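Local coordinates for ferric vibriobactin ABC transporter, periplasmic ferric vibriobactin-binding protein (PDB 3R5T), which binds ferric vibriobactin in the periplasm of Vibrio cholerae and probably delivers this iron-siderophore complex to its ABC transporter for import, at residues A[162-167]-A[194-199]; A[177-182]-A[215-220]. One frame throughout, in Å; residues are numbered along the deposited sequence. Where two conformers were deposited one is given.

Interaction 1 of 2, residues A[162-167]-A[194-199]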
ATOM      1  N   LYS A 162     -23.770  -3.506  -9.338  1.00 30.94           N
ATOM      2  CA  LYS A 162     -24.605  -2.659  -8.503  1.00 31.23           C
ATOM      3  C   LYS A 162     -24.256  -2.840  -7.033  1.00 27.40           C
ATOM      4  O   LYS A 162     -23.829  -3.920  -6.620  1.00 26.90           O
ATOM      5  CB  LYS A 162     -26.081  -2.975  -8.734  1.00 37.99           C
ATOM      6  CG  LYS A 162     -26.485  -2.934 -10.196  1.00 46.21           C
ATOM      7  CD  LYS A 162     -26.069  -1.618 -10.839  1.00 50.81           C
ATOM      8  CE  LYS A 162     -26.404  -1.597 -12.323  1.00 53.62           C
ATOM      9  NZ  LYS A 162     -26.013  -0.306 -12.963  1.00 55.38           N
ATOM     10  N   GLY A 163     -24.422  -1.782  -6.251  1.00 26.82           N
ATOM     11  CA  GLY A 163     -24.251  -1.870  -4.811  1.00 24.88           C
ATOM     12  C   GLY A 163     -22.851  -1.519  -4.348  1.00 25.85           C
ATOM     13  O   GLY A 163     -22.245  -0.579  -4.851  1.00 28.08           O
ATOM     14  N   ARG A 164     -22.341  -2.286  -3.387  1.00 20.62           N
ATOM     15  CA  ARG A 164     -21.078  -1.969  -2.741  1.00 21.03           C
ATOM     16  C   ARG A 164     -20.112  -3.138  -2.813  1.00 18.43           C
ATOM     17  O   ARG A 164     -20.489  -4.241  -3.208  1.00 20.04           O
ATOM     18  CB  ARG A 164     -21.309  -1.623  -1.271  1.00 23.97           C
ATOM     19  CG  ARG A 164     -22.393  -0.565  -1.064  1.00 23.38           C
ATOM     20  CD  ARG A 164     -22.469  -0.166   0.400  1.00 26.01           C
ATOM     21  NE  ARG A 164     -22.976  -1.245   1.240  1.00 27.23           N
ATOM     22  CZ  ARG A 164     -22.753  -1.321   2.548  1.00 29.28           C
ATOM     23  NH1 ARG A 164     -23.239  -2.334   3.249  1.00 29.57           N
ATOM     24  NH2 ARG A 164     -22.040  -0.380   3.152  1.00 29.39           N
ATOM     25  N   ALA A 165     -18.870  -2.867  -2.439  1.00 16.92           N
ATOM     26  CA  ALA A 165     -17.843  -3.905  -2.391  1.00 18.16           C
ATOM     27  C   ALA A 165     -17.087  -3.852  -1.084  1.00 19.09           C
ATOM     28  O   ALA A 165     -16.899  -2.785  -0.508  1.00 18.85           O
ATOM     29  CB  ALA A 165     -16.869  -3.745  -3.554  1.00 22.39           C
ATOM     30  N   ASN A 166     -16.624  -5.014  -0.623  1.00 17.08           N
ATOM     31  CA  ASN A 166     -15.643  -5.043   0.459  1.00 17.55           C
ATOM     32  C   ASN A 166     -14.291  -5.527  -0.063  1.00 17.38           C
ATOM     33  O   ASN A 166     -14.198  -6.054  -1.166  1.00 19.06           O
ATOM     34  CB  ASN A 166     -16.107  -5.904   1.651  1.00 16.67           C
ATOM     35  CG  ASN A 166     -16.654  -7.235   1.233  1.00 16.40           C
ATOM     36  OD1 ASN A 166     -16.023  -7.972   0.471  1.00 20.91           O
ATOM     37  ND2 ASN A 166     -17.851  -7.566   1.734  1.00 18.10           N
ATOM     38  N   ILE A 167     -13.250  -5.297   0.722  1.00 15.71           N
ATOM     39  CA  ILE A 167     -11.905  -5.722   0.379  1.00 15.88           C
ATOM     40  C   ILE A 167     -11.388  -6.558   1.525  1.00 15.83           C
ATOM     41  O   ILE A 167     -11.330  -6.100   2.671  1.00 16.25           O
ATOM     42  CB  ILE A 167     -10.962  -4.518   0.160  1.00 15.16           C
ATOM     43  CG1 ILE A 167     -11.527  -3.606  -0.933  1.00 16.25           C
ATOM     44  CG2 ILE A 167      -9.561  -5.006  -0.203  1.00 18.00           C
ATOM     45  CD1 ILE A 167     -10.796  -2.259  -1.030  1.00 16.73           C
ATOM     46  N   GLY A 194     -14.930   4.793  -8.525  1.00 22.14           N
ATOM     47  CA  GLY A 194     -16.378   4.706  -8.403  1.00 22.23           C
ATOM     48  C   GLY A 194     -16.938   3.561  -7.578  1.00 19.42           C
ATOM     49  O   GLY A 194     -18.157   3.391  -7.513  1.00 21.96           O
ATOM     50  N   VAL A 195     -16.065   2.761  -6.966  1.00 17.46           N
ATOM     51  CA  VAL A 195     -16.538   1.701  -6.091  1.00 17.09           C
ATOM     52  C   VAL A 195     -17.052   2.300  -4.791  1.00 18.24           C
ATOM     53  O   VAL A 195     -16.457   3.230  -4.259  1.00 20.93           O
ATOM     54  CB  VAL A 195     -15.402   0.695  -5.749  1.00 17.03           C
ATOM     55  CG1 VAL A 195     -15.936  -0.402  -4.844  1.00 17.10           C
ATOM     56  CG2 VAL A 195     -14.829   0.109  -7.035  1.00 19.94           C
ATOM     57  N   VAL A 196     -18.160   1.761  -4.293  1.00 19.68           N
ATOM     58  CA  VAL A 196     -18.700   2.168  -3.002  1.00 19.98           C
ATOM     59  C   VAL A 196     -18.326   1.084  -1.997  1.00 21.04           C
ATOM     60  O   VAL A 196     -18.683  -0.094  -2.174  1.00 18.25           O
ATOM     61  CB  VAL A 196     -20.223   2.356  -3.062  1.00 20.23           C
ATOM     62  CG1 VAL A 196     -20.745   2.746  -1.699  1.00 22.82           C
ATOM     63  CG2 VAL A 196     -20.602   3.400  -4.133  1.00 21.91           C
ATOM     64  N   LEU A 197     -17.635   1.487  -0.940  1.00 20.74           N
ATOM     65  CA  LEU A 197     -17.008   0.534  -0.015  0.70 23.00           C
ATOM     66  C   LEU A 197     -17.836   0.231   1.222  1.00 23.29           C
ATOM     67  O   LEU A 197     -18.403   1.138   1.833  1.00 25.94           O
ATOM     68  CB  LEU A 197     -15.626   1.036   0.422  0.70 25.79           C
ATOM     69  CG  LEU A 197     -14.462   0.825  -0.553  0.70 25.07           C
ATOM     70  CD1 LEU A 197     -14.263  -0.657  -0.835  0.70 24.91           C
ATOM     71  CD2 LEU A 197     -14.699   1.594  -1.843  0.70 25.79           C
ATOM     72  N   GLU A 198     -17.904  -1.051   1.583  1.00 19.27           N
ATOM     73  CA  GLU A 198     -18.461  -1.455   2.870  1.00 21.34           C
ATOM     74  C   GLU A 198     -17.362  -1.340   3.929  1.00 20.52           C
ATOM     75  O   GLU A 198     -16.214  -1.757   3.705  1.00 23.82           O
ATOM     76  CB  GLU A 198     -18.995  -2.885   2.820  1.00 24.00           C
ATOM     77  CG  GLU A 198     -19.311  -3.478   4.198  1.00 25.65           C
ATOM     78  CD  GLU A 198     -19.820  -4.914   4.111  1.00 26.63           C
ATOM     79  OE1 GLU A 198     -19.529  -5.582   3.106  1.00 24.56           O
ATOM     80  OE2 GLU A 198     -20.534  -5.354   5.027  1.00 27.65           O
ATOM     81  N   GLU A 199     -17.714  -0.772   5.074  1.00 22.99           N
ATOM     82  CA  GLU A 199     -16.798  -0.681   6.208  0.61 21.44           C
ATOM     83  C   GLU A 199     -17.101  -1.816   7.179  1.00 20.75           C
ATOM     84  O   GLU A 199     -18.260  -2.082   7.486  1.00 20.13           O
ATOM     85  CB  GLU A 199     -16.947   0.670   6.923  0.61 22.66           C
ATOM     86  CG  GLU A 199     -16.099   0.857   8.197  0.61 21.59           C
ATOM     87  CD  GLU A 199     -14.671   1.350   7.922  0.61 24.78           C
ATOM     88  OE1 GLU A 199     -13.957   1.700   8.881  0.61 24.48           O
ATOM     89  OE2 GLU A 199     -14.260   1.390   6.755  0.61 22.46           O
TER
HETATM   90  O   HOH W   1     -19.655  -0.260  -5.825  1.00 24.59           O
HETATM   91  O   HOH W   2     -20.313   0.068   5.532  1.00 31.30           O
HETATM   92  O   HOH W   3     -22.552  -3.423   5.750  1.00 33.59           O
HETATM   93  O   HOH W   4     -13.885  -3.291   2.943  1.00 17.55           O
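N166 and E198 form the main side-chain bond between the start of strand 165-169 and the loop 194-199, in the lobe of the periplasmic binding protein built on the mixed sheet, apart from the lobe with the parallel sheet. The loop follows helix 185-192 and joins the strand through a single beta bridge, A165 with L197, near the beginning of this central strand. ND2 of N166 gives a nearly straight bond to OE1 of E198 (2.9 Å, 164° at the hydrogen); the acceptor lies close to the amide plane, and the two side chains run side by side in the same direction. CG of E198 is anti to the backbone N (chi1 167°) and the chain beyond it is extended, which brings the carboxylate alongside the amide. OE1 of E198 also accepts from A227 N and OE2 from Q226 N, which with N166 ND2 gives the buried carboxylate several donors; N166 OD1 is hydrogen-bonded to T230 OG1, which fixes the amide.

The backbone bridge rests on two bonds, A165 N to V196 O (2.8 Å) and E198 N to A165 O (2.9 Å). Waters extend it, one joining G163 O to V196 N and another I167 N to E198 O.

Farther out, the side chain of R164 crosses that of E198 at about a right angle, with CB of E198 over one face of the guanidinium. NH1 stays 4.4 Å from OE2 of E198, no N-H pointing at it, and a water spans the two; the charges probably still attract. The aliphatic part of R164 rests on V196, CG to CG1 at 3.8 Å. On the buried side, where I167 and V195 also touch L190 of helix 185-192, A165 CB meets V195 CG1 at 3.7 Å.

Interaction 2 of 2, residues A[177-182]-A[215-220]; sequences NAVAKA and LRIHYE. With VBN ((4S,5R)-N-{3-[(2,3-dihydroxybenzoyl)amino]propyl}-2-(2,3-dihydroxyphenyl)-N-[3-({[(4S,5R)-2-(2,3-dihydroxyphenyl)-5-met hyl-4,5-dihydro-1,3-oxazol-4-yl]carbonyl}amino)propyl]-5-methyl-4,5-dihydro-1,3-oxazole-4-carboxamide), chain B.
Strands 177-180 and 214-217 pair antiparallel at the edge of the mixed sheet, where R216 lines the pocket for ferric vibriobactin. N177 with I217 and V179 with L215 are hydrogen-bonded pairs: I217 N to N177 O is 2.8 Å and N177 N to I217 O 2.9 Å, and V179 N and L215 N bond likewise to L215 O and V179 O. A178 and R216 form the non-hydrogen-bonded pair between them.

The face bearing A178 and R216 looks to the ligand. CD of R216 passes 4.0 Å from CB of A178, and the bend at chi2 (62°) turns its guanidinium to the siderophore: a catechol ring lies over one face, offset toward the rim, while OAJ sits at the edge in the guanidinium plane, 3.2 Å from NH2. NH1 makes a salt bridge to D213 and a hydrogen bond to F214 O. The iron(III) is about 4 Å from the nearest atom of this side chain.

On the other face, V179 CG2 touches I217 CD1 at 3.7 Å. ND2 of N177 reaches the edge of the Y219 ring, 3.8 Å from CD2, its amide anchored by H171 N and G172 O. Past the strand end, CG and CD of K181 cross over L215 near its backbone N and CB, and NZ is hydrogen-bonded to H211 O.

Strand 214-217 is outermost in the sheet, and strand 177-180 lies between it and strand 165-169.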
ATOM      1  N   ASN A 177      -8.790 -13.077  10.192  1.00 16.10           N
ATOM      2  CA  ASN A 177      -8.793 -12.551   8.831  1.00 14.89           C
ATOM      3  C   ASN A 177      -8.858 -11.028   8.907  1.00 15.52           C
ATOM      4  O   ASN A 177      -8.876 -10.453  10.000  1.00 15.25           O
ATOM      5  CB  ASN A 177     -10.007 -13.087   8.059  1.00 16.13           C
ATOM      6  CG  ASN A 177      -9.849 -14.562   7.639  1.00 17.29           C
ATOM      7  OD1 ASN A 177      -9.806 -14.860   6.441  1.00 16.28           O
ATOM      8  ND2 ASN A 177      -9.753 -15.483   8.616  1.00 17.44           N
ATOM      9  N   ALA A 178      -8.948 -10.347   7.775  1.00 13.84           N
ATOM     10  CA  ALA A 178      -8.978  -8.884   7.854  1.00 15.97           C
ATOM     11  C   ALA A 178      -9.784  -8.246   6.741  1.00 15.57           C
ATOM     12  O   ALA A 178      -9.917  -8.814   5.654  1.00 16.52           O
ATOM     13  CB  ALA A 178      -7.564  -8.304   7.900  1.00 15.46           C
ATOM     14  N   VAL A 179     -10.328  -7.062   7.027  1.00 15.94           N
ATOM     15  CA  VAL A 179     -11.176  -6.361   6.074  1.00 14.74           C
ATOM     16  C   VAL A 179     -10.764  -4.888   5.982  1.00 12.90           C
ATOM     17  O   VAL A 179     -10.609  -4.210   6.999  1.00 14.77           O
ATOM     18  CB  VAL A 179     -12.662  -6.460   6.487  1.00 15.94           C
ATOM     19  CG1 VAL A 179     -13.554  -5.734   5.482  1.00 15.25           C
ATOM     20  CG2 VAL A 179     -13.101  -7.925   6.649  1.00 17.23           C
ATOM     21  N   ALA A 180     -10.624  -4.385   4.763  1.00 14.98           N
ATOM     22  CA  ALA A 180     -10.152  -3.004   4.579  1.00 16.34           C
ATOM     23  C   ALA A 180     -11.065  -1.942   5.185  1.00 16.44           C
ATOM     24  O   ALA A 180     -12.294  -2.029   5.096  1.00 16.67           O
ATOM     25  CB  ALA A 180      -9.905  -2.674   3.075  1.00 13.34           C
ATOM     26  N   LYS A 181     -10.439  -0.924   5.770  1.00 15.14           N
ATOM     27  CA  LYS A 181     -11.141   0.201   6.382  1.00 15.86           C
ATOM     28  C   LYS A 181     -11.116   1.403   5.448  1.00 15.70           C
ATOM     29  O   LYS A 181     -10.300   1.466   4.523  1.00 16.04           O
ATOM     30  CB  LYS A 181     -10.509   0.542   7.740  1.00 15.93           C
ATOM     31  CG  LYS A 181     -10.708  -0.563   8.780  1.00 16.96           C
ATOM     32  CD  LYS A 181      -9.906  -0.325  10.050  1.00 19.88           C
ATOM     33  CE  LYS A 181     -10.171   1.046  10.624  1.00 26.17           C
ATOM     34  NZ  LYS A 181      -9.626   1.142  12.005  1.00 28.12           N
ATOM     35  N   ALA A 182     -12.027   2.349   5.687  1.00 14.91           N
ATOM     36  CA  ALA A 182     -12.232   3.488   4.784  1.00 16.18           C
ATOM     37  C   ALA A 182     -10.985   4.301   4.466  1.00 18.52           C
ATOM     38  O   ALA A 182     -10.836   4.770   3.350  1.00 17.00           O
ATOM     39  CB  ALA A 182     -13.322   4.393   5.349  1.00 18.74           C
ATOM     40  N   LEU A 215      -9.112  -3.914   9.391  1.00 13.34           N
ATOM     41  CA  LEU A 215      -9.596  -4.366  10.686  1.00 14.80           C
ATOM     42  C   LEU A 215      -9.327  -5.862  10.749  1.00 15.65           C
ATOM     43  O   LEU A 215      -9.807  -6.618   9.890  1.00 15.04           O
ATOM     44  CB  LEU A 215     -11.106  -4.113  10.841  1.00 14.66           C
ATOM     45  CG  LEU A 215     -11.660  -4.335  12.253  1.00 17.77           C
ATOM     46  CD1 LEU A 215     -11.107  -3.303  13.207  1.00 20.43           C
ATOM     47  CD2 LEU A 215     -13.176  -4.249  12.260  1.00 17.10           C
ATOM     48  N   ARG A 216      -8.559  -6.293  11.752  1.00 16.91           N
ATOM     49  CA  ARG A 216      -8.337  -7.711  11.989  1.00 16.10           C
ATOM     50  C   ARG A 216      -9.518  -8.260  12.781  1.00 17.20           C
ATOM     51  O   ARG A 216      -9.920  -7.669  13.786  1.00 22.37           O
ATOM     52  CB  ARG A 216      -7.025  -7.925  12.738  1.00 14.86           C
ATOM     53  CG  ARG A 216      -5.811  -8.009  11.843  1.00 17.05           C
ATOM     54  CD  ARG A 216      -5.555  -6.754  11.051  1.00 12.66           C
ATOM     55  NE  ARG A 216      -4.159  -6.751  10.624  1.00 13.21           N
ATOM     56  CZ  ARG A 216      -3.552  -5.740  10.021  1.00 14.28           C
ATOM     57  NH1 ARG A 216      -4.222  -4.635   9.706  1.00 14.22           N
ATOM     58  NH2 ARG A 216      -2.267  -5.859   9.694  1.00 15.92           N
ATOM     59  N   ILE A 217     -10.071  -9.389  12.328  1.00 17.05           N
ATOM     60  CA  ILE A 217     -11.320  -9.909  12.883  1.00 15.97           C
ATOM     61  C   ILE A 217     -11.296 -11.442  13.027  1.00 18.00           C
ATOM     62  O   ILE A 217     -10.632 -12.130  12.253  1.00 19.17           O
ATOM     63  CB  ILE A 217     -12.535  -9.498  11.993  1.00 18.73           C
ATOM     64  CG1 ILE A 217     -12.444 -10.187  10.625  1.00 19.52           C
ATOM     65  CG2 ILE A 217     -12.627  -7.967  11.849  1.00 20.21           C
ATOM     66  CD1 ILE A 217     -13.641  -9.971   9.729  1.00 17.82           C
ATOM     67  N   HIS A 218     -12.045 -11.975  13.994  1.00 18.33           N
ATOM     68  CA  HIS A 218     -12.281 -13.415  14.026  1.00 19.49           C
ATOM     69  C   HIS A 218     -12.936 -13.832  12.713  1.00 21.66           C
ATOM     70  O   HIS A 218     -13.750 -13.087  12.141  1.00 19.59           O
ATOM     71  CB  HIS A 218     -13.168 -13.825  15.194  1.00 21.42           C
ATOM     72  CG  HIS A 218     -12.550 -13.601  16.537  1.00 24.70           C
ATOM     73  ND1 HIS A 218     -13.293 -13.576  17.697  1.00 30.42           N
ATOM     74  CD2 HIS A 218     -11.266 -13.395  16.909  1.00 25.95           C
ATOM     75  CE1 HIS A 218     -12.493 -13.366  18.727  1.00 32.89           C
ATOM     76  NE2 HIS A 218     -11.258 -13.248  18.275  1.00 29.52           N
ATOM     77  N   TYR A 219     -12.564 -15.022  12.250  1.00 21.10           N
ATOM     78  CA  TYR A 219     -13.040 -15.585  10.996  1.00 22.03           C
ATOM     79  C   TYR A 219     -14.554 -15.502  10.833  1.00 21.88           C
ATOM     80  O   TYR A 219     -15.042 -15.147   9.760  1.00 21.14           O
ATOM     81  CB  TYR A 219     -12.610 -17.045  10.925  1.00 21.24           C
ATOM     82  CG  TYR A 219     -13.222 -17.844   9.799  1.00 19.42           C
ATOM     83  CD1 TYR A 219     -14.163 -18.832  10.063  1.00 19.26           C
ATOM     84  CD2 TYR A 219     -12.864 -17.617   8.478  1.00 17.98           C
ATOM     85  CE1 TYR A 219     -14.714 -19.589   9.053  1.00 21.94           C
ATOM     86  CE2 TYR A 219     -13.424 -18.364   7.448  1.00 19.95           C
ATOM     87  CZ  TYR A 219     -14.356 -19.337   7.747  1.00 20.87           C
ATOM     88  OH  TYR A 219     -14.906 -20.105   6.756  1.00 22.88           O
ATOM     89  N   GLU A 220     -15.282 -15.840  11.892  1.00 19.46           N
ATOM     90  CA  GLU A 220     -16.748 -15.886  11.838  1.00 21.75           C
ATOM     91  C   GLU A 220     -17.379 -14.584  11.349  1.00 21.30           C
ATOM     92  O   GLU A 220     -18.456 -14.595  10.747  1.00 22.55           O
ATOM     93  CB  GLU A 220     -17.358 -16.248  13.204  1.00 26.44           C
ATOM     94  CG  GLU A 220     -17.175 -17.693  13.608  1.00 31.80           C
ATOM     95  CD  GLU A 220     -15.723 -18.038  13.826  1.00 39.34           C
ATOM     96  OE1 GLU A 220     -14.993 -17.173  14.363  1.00 36.35           O
ATOM     97  OE2 GLU A 220     -15.321 -19.166  13.458  1.00 41.36           O
TER
HETATM   98  C   VBN B   1       1.018 -10.856   9.079  1.00 20.18           C
HETATM   99  N   VBN B   1       2.154  -8.595   9.220  1.00 17.13           N
HETATM  100  O   VBN B   1       0.168 -10.548   9.847  1.00 19.18           O
HETATM  101  CA  VBN B   1       2.268 -10.006   8.894  1.00 19.99           C
HETATM  102  CB  VBN B   1       3.476 -10.435   9.810  1.00 21.71           C
HETATM  103  CAB VBN B   1       4.221 -10.244   1.106  1.00 20.62           C
HETATM  104  OAC VBN B   1      -3.893 -10.531   6.564  1.00 20.17           O
HETATM  105  OAD VBN B   1       4.586 -11.857   5.379  1.00 19.30           O
HETATM  106  OAF VBN B   1      -0.105  -5.868   6.926  1.00 15.06           O
HETATM  107  OAG VBN B   1       0.453  -4.064  11.221  1.00 16.45           O
HETATM  108  OAH VBN B   1       2.810  -5.686   7.773  1.00 14.35           O
HETATM  109  OAI VBN B   1      -0.363  -8.453   7.500  1.00 16.62           O
HETATM  110  OAJ VBN B   1       0.867  -6.309   9.742  1.00 13.91           O
HETATM  111  OAK VBN B   1       2.518  -7.987   6.361  1.00 14.83           O
HETATM  112  CAL VBN B   1      -3.610  -6.434   5.747  1.00 16.82           C
HETATM  113  CAM VBN B   1       2.914  -5.940  13.297  1.00 20.99           C
HETATM  114  CAN VBN B   1       5.505  -5.341   5.237  1.00 14.64           C
HETATM  115  CAO VBN B   1      -2.381  -5.752   6.042  1.00 15.82           C
HETATM  116  CAP VBN B   1       2.032  -4.908  12.868  1.00 18.90           C
HETATM  117  CAQ VBN B   1       4.637  -5.004   6.327  1.00 13.51           C
HETATM  118  CAR VBN B   1      -3.763  -7.834   6.058  1.00 18.33           C
HETATM  119  CAS VBN B   1       3.087  -7.100  12.528  1.00 19.79           C
HETATM  120  CAT VBN B   1       5.372  -6.581   4.562  1.00 15.99           C
HETATM  121  CAU VBN B   1      -1.364 -13.050   8.038  1.00 20.51           C
HETATM  122  CAV VBN B   1       1.755 -13.813   6.664  1.00 19.77           C
HETATM  123  CAW VBN B   1      -2.343 -11.936   8.445  1.00 18.84           C
HETATM  124  CAX VBN B   1       2.771 -14.086   5.531  1.00 20.46           C
HETATM  125  CAY VBN B   1      -0.058 -13.105   8.834  1.00 18.93           C
HETATM  126  CAZ VBN B   1       2.065 -12.578   7.527  1.00 18.41           C
HETATM  127  NBB VBN B   1      -2.055 -10.594   7.944  1.00 15.34           N
HETATM  128  NBC VBN B   1       2.734 -13.022   4.531  1.00 20.29           N
HETATM  129  NBD VBN B   1       3.041  -9.517   4.305  1.00 18.28           N
HETATM  130  OBF VBN B   1       5.042  -9.054   3.175  1.00 16.84           O
HETATM  131  CBG VBN B   1      -2.948  -9.970   6.994  1.00 19.44           C
HETATM  132  CBH VBN B   1       3.701 -11.920   4.575  1.00 19.50           C
HETATM  133  CBJ VBN B   1       2.445  -8.522  10.628  1.00 18.37           C
HETATM  134  CBK VBN B   1      -1.310  -6.474   6.645  1.00 15.62           C
HETATM  135  CBL VBN B   1       1.318  -5.048  11.663  1.00 16.86           C
HETATM  136  CBM VBN B   1       3.660  -5.922   6.706  1.00 13.84           C
HETATM  137  CBN VBN B   1      -1.452  -7.797   6.947  1.00 16.50           C
HETATM  138  CBO VBN B   1       1.492  -6.157  10.942  1.00 15.74           C
HETATM  139  CBP VBN B   1       3.537  -7.118   6.051  1.00 14.65           C
HETATM  140  CBQ VBN B   1      -2.733  -8.504   6.636  1.00 18.60           C
HETATM  141  CBR VBN B   1       2.424  -7.210  11.373  1.00 17.09           C
HETATM  142  CBS VBN B   1       4.412  -7.451   4.922  1.00 15.58           C
HETATM  143  CBU VBN B   1       4.558 -10.337   2.584  1.00 18.19           C
HETATM  144  CBW VBN B   1       4.291  -8.825   4.328  1.00 17.56           C
HETATM  145  CBX VBN B   1       3.407 -10.767   3.624  1.00 18.78           C
HETATM  146  NBY VBN B   1       0.986 -12.160   8.427  1.00 20.43           N
HETATM  147  OG1 VBN B   1       3.361  -9.531  10.994  1.00 21.39           O
HETATM  148  CG2 VBN B   1       4.843 -10.612   9.167  1.00 23.10           C

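Overall arrangement
Both interactions belong to the same mixed sheet and meet where strands 165-169 and 177-180 lie side by side: I167 O is 2.8 Å from A180 N, a probable backbone hydrogen bond. Interaction 1 is partly buried, reaching from buried N166 and E198 out to exposed R164 and V196, and relies on one bridge, an amide-carboxylate bond and waters. Interaction 2 is buried and regular, with two hydrogen-bonded residue pairs of one antiparallel strand pairing and apolar packing. Their arginines differ accordingly: R164 lies over E198 and binds waters, whereas R216 faces the siderophore. Along the chain the segments alternate, so 194-199 returns to strand 165-169 before 215-220 joins strand 177-180.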